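Local coordinates for FEZ-1 protein (Fluoribacter gormanii, PDB 5WCK) that probably hydrolyses beta-lactam antibiotics as a monomeric, zinc-dependent metallo-beta-lactamase of subclass B3, at residues P3-F8 against D23-Y28; G35-N40 against V134-T139; G79-K84 against Y118-T123; M94-S99 against A143-G148. The protein carries 2 engineered substitutions. All blocks are in the same frame, centred on the assembly; numbering follows the deposited sequence.

How the contacts relate
Contacts 2 and 4 both join the two sheets of the fold through apolar side chains, with no hydrogen bond between their segments. Contact 2 is the more buried, and contact 4 has one side lined by a carboxylate. They share a hairpin, since strands 133-136 and 139-145 are neighbours in one sheet. Contact 1 joins two loops, and contact 3 joins a helix to a loop; both are mostly polar, with waters bridging their segments. Contact 3 lies at the surface, away from the zinc ions, while contact 1 is partly buried and reaches the zinc ligands. Contact 1 meets contact 2 at strands 28-32 and 35-39, and Leu38 of contact 2 packs on Ile83 of contact 3.

Contact 1: P3-F8 against D23-Y28; sequences PMPNPF and DDLASY
Asn6 and Asp23 tie the N-terminal loop of this metallo-beta-lactamase fold to the loop between strands 17-19 and 28-32. The Asp23 carboxylate takes a bond on each oxygen. Asn6 N donates to Asp23 OD1 at 3.0 Å, and Asn6 ND2 donates to Asp23 OD2 at 3.0 Å. The amide and carboxylate planes are 76° apart. The ND2 bond runs in the plane of the amide, but both donors meet the carboxylate from above its plane. The pair of bonds holds the carboxylate against rotation. Asp23 CG lies between its own backbone N and carbonyl carbon (chi1 75°), which turns the carboxylate back toward Asn6. The backbones close the link: Asp23 N donates to Asn6 O at 3.0 Å.

Phe8 covers one end of the contact. Its CD1 sits 4.0 Å from Asp23 CB, and its ring also packs edge-to-face with Tyr225. At the other end the contact is apolar. The ring carbon Pro5 CG rests against one leucine methyl, 3.6 Å from Leu25 CD1. Leu25 is close to the second zinc site, with its side chain about 5 Å from a zinc ion at the nearest atoms.

Asp24 is a second-shell residue of the same site. Its OD1 bonds to ND1 of the zinc ligand His215 and probably helps to orient that ring. Its OD2 bonds to the Tyr2 hydroxyl. A water also donates to Asp24 OD2 (2.7 Å) and to Pro3 O (2.8 Å), bridging the two loops.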
loop_
_atom_site.group_PDB
_atom_site.type_symbol
_atom_site.label_atom_id
_atom_site.label_comp_id
_atom_site.label_asym_id
_atom_site.label_seq_id
_atom_site.Cartn_x
_atom_site.Cartn_y
_atom_site.Cartn_z
ATOM N N PRO A 3 9.269 8.708 -12.079
ATOM C CA PRO A 3 10.654 8.238 -12.037
ATOM C C PRO A 3 10.752 6.713 -11.870
ATOM O O PRO A 3 10.200 6.165 -10.938
ATOM C CB PRO A 3 11.294 8.966 -10.840
ATOM C CG PRO A 3 10.166 9.659 -10.099
ATOM C CD PRO A 3 8.954 9.655 -11.003
ATOM N N MET A 4 11.461 6.036 -12.779
ATOM C CA MET A 4 11.603 4.588 -12.715
ATOM C C MET A 4 12.308 4.236 -11.406
ATOM O O MET A 4 13.424 4.678 -11.142
ATOM C CB MET A 4 12.422 4.051 -13.904
ATOM C CG MET A 4 12.722 2.546 -13.853
ATOM S SD MET A 4 11.280 1.420 -13.956
ATOM C CE MET A 4 11.781 0.285 -12.668
ATOM N N PRO A 5 11.687 3.424 -10.526
ATOM C CA PRO A 5 12.387 2.966 -9.335
ATOM C C PRO A 5 13.628 2.114 -9.654
ATOM O O PRO A 5 13.696 1.454 -10.709
ATOM C CB PRO A 5 11.366 2.069 -8.619
ATOM C CG PRO A 5 10.026 2.400 -9.224
ATOM C CD PRO A 5 10.306 2.923 -10.614
ATOM N N ASN A 6 14.542 2.064 -8.685
ATOM C CA ASN A 6 15.709 1.223 -8.727
ATOM C C ASN A 6 15.454 -0.045 -7.919
ATOM O O ASN A 6 14.641 -0.036 -6.995
ATOM C CB ASN A 6 16.916 1.951 -8.151
ATOM C CG ASN A 6 17.184 3.222 -8.918
ATOM O OD1 ASN A 6 17.535 3.151 -10.099
ATOM N ND2 ASN A 6 17.001 4.366 -8.273
ATOM N N PRO A 7 16.145 -1.164 -8.219
ATOM C CA PRO A 7 16.014 -2.365 -7.411
ATOM C C PRO A 7 16.460 -2.130 -5.961
ATOM O O PRO A 7 17.278 -1.238 -5.647
ATOM C CB PRO A 7 16.891 -3.424 -8.093
ATOM C CG PRO A 7 17.719 -2.679 -9.112
ATOM C CD PRO A 7 17.033 -1.363 -9.387
ATOM N N PHE A 8 15.887 -2.939 -5.075
ATOM C CA PHE A 8 16.204 -2.871 -3.674
ATOM C C PHE A 8 16.359 -4.294 -3.176
ATOM O O PHE A 8 15.617 -5.168 -3.601
ATOM C CB PHE A 8 15.110 -2.143 -2.878
ATOM C CG PHE A 8 15.556 -1.671 -1.521
ATOM C CD1 PHE A 8 16.181 -0.440 -1.365
ATOM C CD2 PHE A 8 15.453 -2.481 -0.404
ATOM C CE1 PHE A 8 16.639 -0.025 -0.129
ATOM C CE2 PHE A 8 15.933 -2.073 0.827
ATOM C CZ PHE A 8 16.499 -0.829 0.975
ATOM N N ASP A 23 13.294 0.743 -4.458
ATOM C CA ASP A 23 13.774 1.789 -3.571
ATOM C C ASP A 23 12.741 2.913 -3.382
ATOM O O ASP A 23 13.047 3.922 -2.693
ATOM C CB ASP A 23 15.108 2.340 -4.075
ATOM C CG ASP A 23 15.009 3.245 -5.287
ATOM O OD1 ASP A 23 13.977 3.219 -5.981
ATOM O OD2 ASP A 23 16.003 4.010 -5.517
ATOM N N ASP A 24 11.554 2.767 -3.992
ATOM C CA ASP A 24 10.474 3.762 -3.915
ATOM C C ASP A 24 9.140 3.029 -3.737
ATOM O O ASP A 24 8.589 2.985 -2.623
ATOM C CB ASP A 24 10.484 4.682 -5.143
ATOM C CG ASP A 24 9.243 5.539 -5.271
ATOM O OD1 ASP A 24 8.594 5.803 -4.225
ATOM O OD2 ASP A 24 8.903 5.917 -6.427
ATOM N N LEU A 25 8.630 2.443 -4.821
ATOM C CA LEU A 25 7.366 1.731 -4.778
ATOM C C LEU A 25 7.554 0.472 -3.924
ATOM O O LEU A 25 8.469 -0.339 -4.189
ATOM C CB LEU A 25 6.933 1.390 -6.207
ATOM C CG LEU A 25 6.880 2.576 -7.160
ATOM C CD1 LEU A 25 6.483 2.153 -8.571
ATOM C CD2 LEU A 25 5.968 3.665 -6.619
ATOM N N ALA A 26 6.770 0.374 -2.843
ATOM C CA ALA A 26 6.937 -0.665 -1.802
ATOM C C ALA A 26 5.978 -1.827 -2.044
ATOM O O ALA A 26 4.789 -1.603 -2.242
ATOM C CB ALA A 26 6.670 -0.091 -0.437
ATOM N N SER A 27 6.513 -3.054 -2.016
ATOM C CA SER A 27 5.729 -4.275 -2.170
ATOM C C SER A 27 6.111 -5.238 -1.051
ATOM O O SER A 27 7.261 -5.236 -0.568
ATOM C CB SER A 27 5.955 -4.932 -3.510
ATOM O OG SER A 27 5.506 -4.092 -4.548
ATOM N N TYR A 28 5.143 -6.069 -0.647
ATOM C CA TYR A 28 5.279 -6.900 0.522
ATOM C C TYR A 28 4.847 -8.325 0.187
ATOM O O TYR A 28 3.895 -8.536 -0.565
ATOM C CB TYR A 28 4.439 -6.339 1.678
ATOM C CG TYR A 28 4.803 -4.917 2.022
ATOM C CD1 TYR A 28 5.845 -4.655 2.897
ATOM C CD2 TYR A 28 4.201 -3.842 1.397
ATOM C CE1 TYR A 28 6.244 -3.353 3.163
ATOM C CE2 TYR A 28 4.571 -2.533 1.663
ATOM C CZ TYR A 28 5.603 -2.283 2.560
ATOM O OH TYR A 28 6.023 -1.019 2.881
HETATM O O HOH W 1 10.898 6.078 -8.220
#

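Contact 2: G35-N40 against V134-T139; sequences GNILIN and VELGGT
The flat group here is the Gly35-Asn36 peptide, and a methyl of Leu136 lies over one of its faces. Leu136 CD2 is 3.4 Å from Gly35 O and 3.6 Å from Gly35 C, covering the carbonyl from above. The oxygen itself is bonded to the Thr32 hydroxyl. With CG anti to the backbone N (chi1 -176°), Leu136 extends to strand 35-39 and sets CD2 on the peptide.

The same methyl meets Ile37 CG1 at 3.9 Å. The two side chains lie alongside each other and point opposite ways. Ile37 CD1 continues along the contact to Val134 CG1, 4.3 Å away, where the packing is looser. Val134 also touches Ile66 and Trp156.

No hydrogen bond joins the two segments. The axes of strands 35-39 and 134-136 come no closer than 8.6 Å and run at 149°, roughly antiparallel; they belong to different sheets. Beyond Leu136 the chain reverses in a type I' turn. Leu136 N to Thr139 O and Thr139 N to Leu136 O are both hydrogen bonds, and Gly137 and Gly138 take the positive phi angles between them. This is a tight beta hairpin at the edge of one sheet, packed on the other sheet of the metallo-beta-lactamase sandwich.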
loop_
_atom_site.group_PDB
_atom_site.type_symbol
_atom_site.label_atom_id
_atom_site.label_comp_id
_atom_site.label_asym_id
_atom_site.label_seq_id
_atom_site.Cartn_x
_atom_site.Cartn_y
_atom_site.Cartn_z
ATOM N N GLY A 35 0.686 -20.914 0.952
ATOM C CA GLY A 35 1.031 -20.033 -0.154
ATOM C C GLY A 35 1.249 -18.617 0.337
ATOM O O GLY A 35 1.208 -18.347 1.550
ATOM N N ASN A 36 1.470 -17.707 -0.617
ATOM C CA ASN A 36 1.937 -16.359 -0.290
ATOM C C ASN A 36 0.936 -15.292 -0.735
ATOM O O ASN A 36 0.182 -15.482 -1.703
ATOM C CB ASN A 36 3.294 -16.109 -0.945
ATOM C CG ASN A 36 4.295 -17.187 -0.598
ATOM O OD1 ASN A 36 4.225 -17.799 0.477
ATOM N ND2 ASN A 36 5.210 -17.439 -1.520
ATOM N N ILE A 37 0.965 -14.149 -0.032
ATOM C CA ILE A 37 0.191 -12.966 -0.376
ATOM C C ILE A 37 1.185 -11.888 -0.821
ATOM O O ILE A 37 2.199 -11.684 -0.143
ATOM C CB ILE A 37 -0.614 -12.431 0.817
ATOM C CG1 ILE A 37 -1.527 -13.512 1.410
ATOM C CG2 ILE A 37 -1.377 -11.166 0.445
ATOM C CD1 ILE A 37 -2.197 -13.112 2.700
ATOM N N LEU A 38 0.909 -11.268 -1.964
ATOM C CA LEU A 38 1.695 -10.156 -2.482
ATOM C C LEU A 38 0.868 -8.872 -2.396
ATOM O O LEU A 38 -0.309 -8.857 -2.809
ATOM C CB LEU A 38 2.098 -10.446 -3.932
ATOM C CG LEU A 38 2.866 -9.333 -4.633
ATOM C CD1 LEU A 38 4.214 -9.072 -3.989
ATOM C CD2 LEU A 38 3.061 -9.635 -6.112
ATOM N N ILE A 39 1.481 -7.803 -1.862
ATOM C CA ILE A 39 0.827 -6.464 -1.777
ATOM C C ILE A 39 1.632 -5.488 -2.654
ATOM O O ILE A 39 2.803 -5.358 -2.397
ATOM C CB ILE A 39 0.744 -5.957 -0.320
ATOM C CG1 ILE A 39 0.228 -7.030 0.643
ATOM C CG2 ILE A 39 -0.130 -4.719 -0.267
ATOM C CD1 ILE A 39 -0.111 -6.510 2.031
ATOM N N ASN A 40 0.948 -4.912 -3.648
ATOM C CA ASN A 40 1.427 -3.897 -4.627
ATOM C C ASN A 40 2.154 -4.548 -5.815
ATOM O O ASN A 40 3.178 -5.102 -5.611
ATOM C CB ASN A 40 2.138 -2.697 -3.997
ATOM C CG ASN A 40 1.240 -1.937 -3.046
ATOM O OD1 ASN A 40 0.100 -1.689 -3.341
ATOM N ND2 ASN A 40 1.775 -1.540 -1.908
ATOM N N VAL A 134 -8.389 -10.796 5.258
ATOM C CA VAL A 134 -7.833 -11.639 4.227
ATOM C C VAL A 134 -6.958 -12.660 4.951
ATOM O O VAL A 134 -5.988 -12.291 5.646
ATOM C CB VAL A 134 -7.030 -10.849 3.183
ATOM C CG1 VAL A 134 -6.294 -11.774 2.210
ATOM C CG2 VAL A 134 -7.912 -9.857 2.439
ATOM N N GLU A 135 -7.334 -13.938 4.817
ATOM C CA GLU A 135 -6.755 -15.005 5.636
ATOM C C GLU A 135 -6.136 -16.058 4.707
ATOM O O GLU A 135 -6.748 -16.465 3.716
ATOM C CB GLU A 135 -7.838 -15.648 6.512
ATOM C CG GLU A 135 -8.552 -14.688 7.475
ATOM C CD GLU A 135 -9.649 -15.311 8.342
ATOM O OE1 GLU A 135 -9.312 -15.992 9.330
ATOM O OE2 GLU A 135 -10.852 -15.138 8.019
ATOM N N LEU A 136 -4.914 -16.505 5.018
ATOM C CA LEU A 136 -4.285 -17.585 4.291
ATOM C C LEU A 136 -3.319 -18.299 5.225
ATOM O O LEU A 136 -2.467 -17.657 5.847
ATOM C CB LEU A 136 -3.533 -17.051 3.065
ATOM C CG LEU A 136 -2.887 -18.077 2.137
ATOM C CD1 LEU A 136 -3.914 -18.972 1.461
ATOM C CD2 LEU A 136 -2.018 -17.406 1.097
ATOM N N GLY A 137 -3.502 -19.625 5.354
ATOM C CA GLY A 137 -2.563 -20.424 6.115
ATOM C C GLY A 137 -2.418 -19.986 7.566
ATOM O O GLY A 137 -1.344 -20.184 8.147
ATOM N N GLY A 138 -3.485 -19.401 8.138
ATOM C CA GLY A 138 -3.483 -18.933 9.517
ATOM C C GLY A 138 -3.046 -17.487 9.691
ATOM O O GLY A 138 -3.176 -16.936 10.781
ATOM N N THR A 139 -2.447 -16.887 8.658
ATOM C CA THR A 139 -2.111 -15.477 8.708
ATOM C C THR A 139 -3.368 -14.643 8.412
ATOM O O THR A 139 -4.121 -14.980 7.503
ATOM C CB THR A 139 -0.956 -15.163 7.756
ATOM O OG1 THR A 139 0.197 -15.801 8.302
ATOM C CG2 THR A 139 -0.722 -13.675 7.625
#

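Contact 3: G79-K84 against Y118-T123; sequences GSELIK and YFTQST
Lys84 NZ is held at the end of its chain by Thr123 O, at 2.7 Å, and by a water at 2.9 Å. In this metallo-beta-lactamase fold the contact joins the start of helix 80-87 to the loop that leads into strand 126-128, at the surface and away from the zinc sites. The ammonium approaches from above the plane of the Thr123 carbonyl, 39° out of it. A bend at chi3 (75°) turns the end of the lysine toward this oxygen. Asp125 adds a long, weak ion pair.

The same water links three groups. It donates to Glu81 OE1 at 2.7 Å and accepts from Lys84 NZ and Thr123 N. It thus connects the carboxylate and the ammonium without a direct salt bridge.

Glu81 CB and CG pack on Thr120 CG2, with CB 3.6 Å from that methyl, and the two side chains cross at about a right angle. Glu81 OE1 lies against Ser122 CB, 3.3 Å away. The Thr120 hydroxyl turns to Glu44.

A second water serves the start of the helix. Glu81 N, in the first turn, donates to this water at 2.9 Å, and the water in turn donates to Thr120 O at 2.9 Å.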
loop_
_atom_site.group_PDB
_atom_site.type_symbol
_atom_site.label_atom_id
_atom_site.label_comp_id
_atom_site.label_asym_id
_atom_site.label_seq_id
_atom_site.Cartn_x
_atom_site.Cartn_y
_atom_site.Cartn_z
ATOM N N GLY A 79 0.950 -3.254 -12.510
ATOM C CA GLY A 79 1.497 -4.603 -12.781
ATOM C C GLY A 79 0.523 -5.743 -12.512
ATOM O O GLY A 79 0.895 -6.906 -12.687
ATOM N N SER A 80 -0.707 -5.456 -12.072
ATOM C CA SER A 80 -1.586 -6.498 -11.523
ATOM C C SER A 80 -1.983 -7.519 -12.597
ATOM O O SER A 80 -1.970 -8.717 -12.324
ATOM C CB SER A 80 -2.773 -5.935 -10.821
ATOM O OG SER A 80 -2.349 -5.243 -9.629
ATOM N N GLU A 81 -2.329 -7.051 -13.801
ATOM C CA GLU A 81 -2.751 -8.011 -14.858
ATOM C C GLU A 81 -1.610 -8.998 -15.155
ATOM O O GLU A 81 -1.866 -10.209 -15.276
ATOM C CB GLU A 81 -3.237 -7.287 -16.106
ATOM C CG GLU A 81 -3.700 -8.252 -17.200
ATOM C CD GLU A 81 -4.800 -9.236 -16.838
ATOM O OE1 GLU A 81 -5.520 -9.021 -15.841
ATOM O OE2 GLU A 81 -4.963 -10.236 -17.598
ATOM N N LEU A 82 -0.375 -8.501 -15.290
ATOM C CA LEU A 82 0.783 -9.366 -15.531
ATOM C C LEU A 82 0.928 -10.404 -14.418
ATOM O O LEU A 82 1.170 -11.578 -14.673
ATOM C CB LEU A 82 2.065 -8.536 -15.610
ATOM C CG LEU A 82 2.221 -7.674 -16.857
ATOM C CD1 LEU A 82 3.332 -6.663 -16.629
ATOM C CD2 LEU A 82 2.521 -8.558 -18.070
ATOM N N ILE A 83 0.785 -9.970 -13.160
ATOM C CA ILE A 83 0.929 -10.906 -12.043
ATOM C C ILE A 83 -0.160 -11.982 -12.123
ATOM O O ILE A 83 0.123 -13.150 -11.894
ATOM C CB ILE A 83 0.956 -10.167 -10.694
ATOM C CG1 ILE A 83 2.250 -9.351 -10.625
ATOM C CG2 ILE A 83 0.827 -11.155 -9.538
ATOM C CD1 ILE A 83 2.489 -8.594 -9.356
ATOM N N LYS A 84 -1.385 -11.588 -12.447
ATOM C CA LYS A 84 -2.507 -12.530 -12.567
ATOM C C LYS A 84 -2.201 -13.521 -13.704
ATOM O O LYS A 84 -2.425 -14.727 -13.546
ATOM C CB LYS A 84 -3.828 -11.809 -12.830
ATOM C CG LYS A 84 -4.358 -10.954 -11.683
ATOM C CD LYS A 84 -5.758 -10.477 -11.925
ATOM C CE LYS A 84 -6.804 -11.562 -11.749
ATOM N NZ LYS A 84 -8.122 -11.169 -12.294
ATOM N N TYR A 118 -3.105 5.861 -16.968
ATOM C CA TYR A 118 -3.884 4.680 -17.234
ATOM C C TYR A 118 -2.995 3.438 -17.116
ATOM O O TYR A 118 -1.770 3.511 -17.173
ATOM C CB TYR A 118 -4.496 4.698 -18.637
ATOM C CG TYR A 118 -5.468 5.806 -18.948
ATOM C CD1 TYR A 118 -6.027 6.623 -17.976
ATOM C CD2 TYR A 118 -5.814 6.051 -20.267
ATOM C CE1 TYR A 118 -6.922 7.633 -18.300
ATOM C CE2 TYR A 118 -6.705 7.056 -20.610
ATOM C CZ TYR A 118 -7.260 7.855 -19.624
ATOM O OH TYR A 118 -8.129 8.843 -19.978
ATOM N N PHE A 119 -3.635 2.294 -16.903
ATOM C CA PHE A 119 -2.921 1.023 -16.785
ATOM C C PHE A 119 -3.824 -0.110 -17.276
ATOM O O PHE A 119 -5.000 0.076 -17.533
ATOM C CB PHE A 119 -2.433 0.849 -15.335
ATOM C CG PHE A 119 -3.489 1.006 -14.272
ATOM C CD1 PHE A 119 -3.835 2.262 -13.784
ATOM C CD2 PHE A 119 -4.115 -0.097 -13.720
ATOM C CE1 PHE A 119 -4.796 2.403 -12.794
ATOM C CE2 PHE A 119 -5.077 0.044 -12.737
ATOM C CZ PHE A 119 -5.414 1.295 -12.274
ATOM N N THR A 120 -3.252 -1.300 -17.416
ATOM C CA THR A 120 -3.971 -2.460 -17.968
ATOM C C THR A 120 -5.176 -2.815 -17.106
ATOM O O THR A 120 -5.060 -2.963 -15.884
ATOM C CB THR A 120 -3.019 -3.649 -18.117
ATOM O OG1 THR A 120 -1.916 -3.220 -18.916
ATOM C CG2 THR A 120 -3.691 -4.852 -18.740
ATOM N N GLN A 121 -6.332 -2.966 -17.760
ATOM C CA GLN A 121 -7.553 -3.427 -17.122
ATOM C C GLN A 121 -7.378 -4.868 -16.606
ATOM O O GLN A 121 -6.644 -5.688 -17.174
ATOM C CB GLN A 121 -8.722 -3.335 -18.105
ATOM C CG GLN A 121 -9.014 -1.911 -18.555
ATOM C CD GLN A 121 -10.215 -1.818 -19.467
ATOM O OE1 GLN A 121 -10.977 -2.764 -19.621
ATOM N NE2 GLN A 121 -10.410 -0.646 -20.046
ATOM N N SER A 122 -8.017 -5.148 -15.467
ATOM C CA SER A 122 -8.012 -6.473 -14.887
ATOM C C SER A 122 -9.374 -6.690 -14.230
ATOM O O SER A 122 -10.165 -5.751 -14.091
ATOM C CB SER A 122 -6.861 -6.629 -13.936
ATOM O OG SER A 122 -7.043 -5.732 -12.876
ATOM N N THR A 123 -9.659 -7.941 -13.865
ATOM C CA THR A 123 -10.839 -8.229 -13.096
ATOM C C THR A 123 -10.433 -8.447 -11.640
ATOM O O THR A 123 -9.327 -8.891 -11.346
ATOM C CB THR A 123 -11.573 -9.440 -13.680
ATOM O OG1 THR A 123 -10.657 -10.529 -13.670
ATOM C CG2 THR A 123 -12.049 -9.207 -15.095
HETATM O O HOH W 2 -3.045 -4.228 -14.256
HETATM O O HOH W 3 -7.882 -9.999 -14.988
#

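Contact 4: M94-S99 against A143-G148; sequences MDEDVS and AHLTPG
Met94 is buried and packs broadly on Ala143 and Leu145, while partly exposed Glu96 meets only one methyl of Leu145. On the tight side Met94 CE is 3.8 Å from Ala143 CB and 4.0 Å from Leu145 N. The methionine chain bends twice, at chi2 (63°) and chi3 (71°), which hooks its methyl against the strand backbone. Met94 CG meets Leu145 CD1 at 3.9 Å, and these side chains cross obliquely. Leu145 thus splits its fork between the two neighbours.

Its other methyl, CD2, faces the more open side. Glu96 OE2 is 3.8 Å from Leu145 CD2, and Glu96 OE1 is 4.0 Å from the same methyl. Leu145 CD2 sits over a face of the carboxylate, and the two side chains cross at about a right angle. Glu96 also touches Arg151. No hydrogen bond crosses between the segments.

Met94 ends strand 90-94 of one sheet, where the chain passes into helix 95-103. Ala143 and Leu145 belong to strand 139-145 of the other sheet, and Thr154 of the adjacent strand 154-162 touches both Met94 and Ala143. The contact therefore bridges the two sheets just before the chain leaves strand 139-145 for the zinc ligand His149.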
loop_
_atom_site.group_PDB
_atom_site.type_symbol
_atom_site.label_atom_id
_atom_site.label_comp_id
_atom_site.label_asym_id
_atom_site.label_seq_id
_atom_site.Cartn_x
_atom_site.Cartn_y
_atom_site.Cartn_z
ATOM N N MET A 94 -10.573 -3.248 -2.362
ATOM C CA MET A 94 -11.589 -2.489 -1.643
ATOM C C MET A 94 -12.638 -1.950 -2.639
ATOM O O MET A 94 -12.288 -1.340 -3.638
ATOM C CB MET A 94 -10.927 -1.314 -0.917
ATOM C CG MET A 94 -11.823 -0.552 0.056
ATOM S SD MET A 94 -12.463 -1.486 1.480
ATOM C CE MET A 94 -10.948 -1.656 2.424
ATOM N N ASP A 95 -13.911 -2.177 -2.294
ATOM C CA ASP A 95 -15.110 -1.832 -3.051
ATOM C C ASP A 95 -14.950 -0.491 -3.774
ATOM O O ASP A 95 -15.120 -0.414 -5.004
ATOM C CB ASP A 95 -16.319 -1.872 -2.125
ATOM C CG ASP A 95 -17.671 -1.721 -2.813
ATOM O OD1 ASP A 95 -17.742 -1.944 -4.046
ATOM O OD2 ASP A 95 -18.651 -1.434 -2.094
ATOM N N GLU A 96 -14.627 0.559 -3.019
ATOM C CA GLU A 96 -14.634 1.921 -3.550
ATOM C C GLU A 96 -13.572 2.147 -4.631
ATOM O O GLU A 96 -13.697 3.135 -5.407
ATOM C CB GLU A 96 -14.443 2.926 -2.418
ATOM C CG GLU A 96 -15.643 3.061 -1.475
ATOM C CD GLU A 96 -15.844 2.015 -0.378
ATOM O OE1 GLU A 96 -15.066 1.001 -0.309
ATOM O OE2 GLU A 96 -16.804 2.177 0.420
ATOM N N ASP A 97 -12.539 1.287 -4.713
ATOM C CA ASP A 97 -11.519 1.405 -5.752
ATOM C C ASP A 97 -11.682 0.420 -6.935
ATOM O O ASP A 97 -10.902 0.457 -7.855
ATOM C CB ASP A 97 -10.116 1.253 -5.170
ATOM C CG ASP A 97 -9.458 2.553 -4.746
ATOM O OD1 ASP A 97 -10.069 3.639 -4.942
ATOM O OD2 ASP A 97 -8.341 2.455 -4.196
ATOM N N VAL A 98 -12.697 -0.452 -6.895
ATOM C CA VAL A 98 -12.877 -1.497 -7.920
ATOM C C VAL A 98 -13.099 -0.858 -9.293
ATOM O O VAL A 98 -12.501 -1.313 -10.280
ATOM C CB VAL A 98 -14.001 -2.457 -7.538
ATOM C CG1 VAL A 98 -14.387 -3.359 -8.719
ATOM C CG2 VAL A 98 -13.594 -3.288 -6.320
ATOM N N SER A 99 -13.913 0.211 -9.356
ATOM C CA SER A 99 -14.187 0.831 -10.661
ATOM C C SER A 99 -12.880 1.259 -11.340
ATOM O O SER A 99 -12.691 1.099 -12.557
ATOM C CB SER A 99 -15.130 1.993 -10.533
ATOM O OG SER A 99 -15.260 2.652 -11.779
ATOM N N ALA A 143 -8.163 -5.244 6.202
ATOM C CA ALA A 143 -8.292 -4.111 5.293
ATOM C C ALA A 143 -9.017 -2.968 6.008
ATOM O O ALA A 143 -10.166 -3.117 6.423
ATOM C CB ALA A 143 -9.051 -4.521 4.068
ATOM N N HIS A 144 -8.336 -1.838 6.183
ATOM C CA HIS A 144 -8.952 -0.654 6.758
ATOM C C HIS A 144 -9.150 0.380 5.659
ATOM O O HIS A 144 -8.192 0.781 5.008
ATOM C CB HIS A 144 -8.126 -0.051 7.893
ATOM C CG HIS A 144 -7.852 -1.006 8.998
ATOM N ND1 HIS A 144 -8.634 -1.083 10.130
ATOM C CD2 HIS A 144 -6.892 -1.951 9.122
ATOM C CE1 HIS A 144 -8.118 -2.005 10.934
ATOM N NE2 HIS A 144 -7.071 -2.546 10.340
ATOM N N LEU A 145 -10.398 0.811 5.477
ATOM C CA LEU A 145 -10.684 1.873 4.537
ATOM C C LEU A 145 -10.196 3.197 5.140
ATOM O O LEU A 145 -10.727 3.666 6.164
ATOM C CB LEU A 145 -12.184 1.889 4.236
ATOM C CG LEU A 145 -12.674 2.942 3.251
ATOM C CD1 LEU A 145 -12.000 2.842 1.915
ATOM C CD2 LEU A 145 -14.181 2.839 3.089
ATOM N N THR A 146 -9.205 3.788 4.474
ATOM C CA THR A 146 -8.666 5.083 4.829
ATOM C C THR A 146 -8.716 5.945 3.582
ATOM O O THR A 146 -7.710 6.142 2.901
ATOM C CB THR A 146 -7.249 4.952 5.401
ATOM O OG1 THR A 146 -6.373 4.296 4.482
ATOM C CG2 THR A 146 -7.284 4.203 6.716
ATOM N N PRO A 147 -9.925 6.427 3.227
ATOM C CA PRO A 147 -10.137 7.077 1.940
ATOM C C PRO A 147 -9.690 8.536 1.902
ATOM O O PRO A 147 -9.350 9.141 2.924
ATOM C CB PRO A 147 -11.655 6.960 1.791
ATOM C CG PRO A 147 -12.163 7.121 3.201
ATOM C CD PRO A 147 -11.141 6.404 4.053
ATOM N N GLY A 148 -9.689 9.065 0.684
ATOM C CA GLY A 148 -9.312 10.449 0.393
ATOM C C GLY A 148 -8.318 10.505 -0.750
ATOM O O GLY A 148 -8.613 11.039 -1.835
#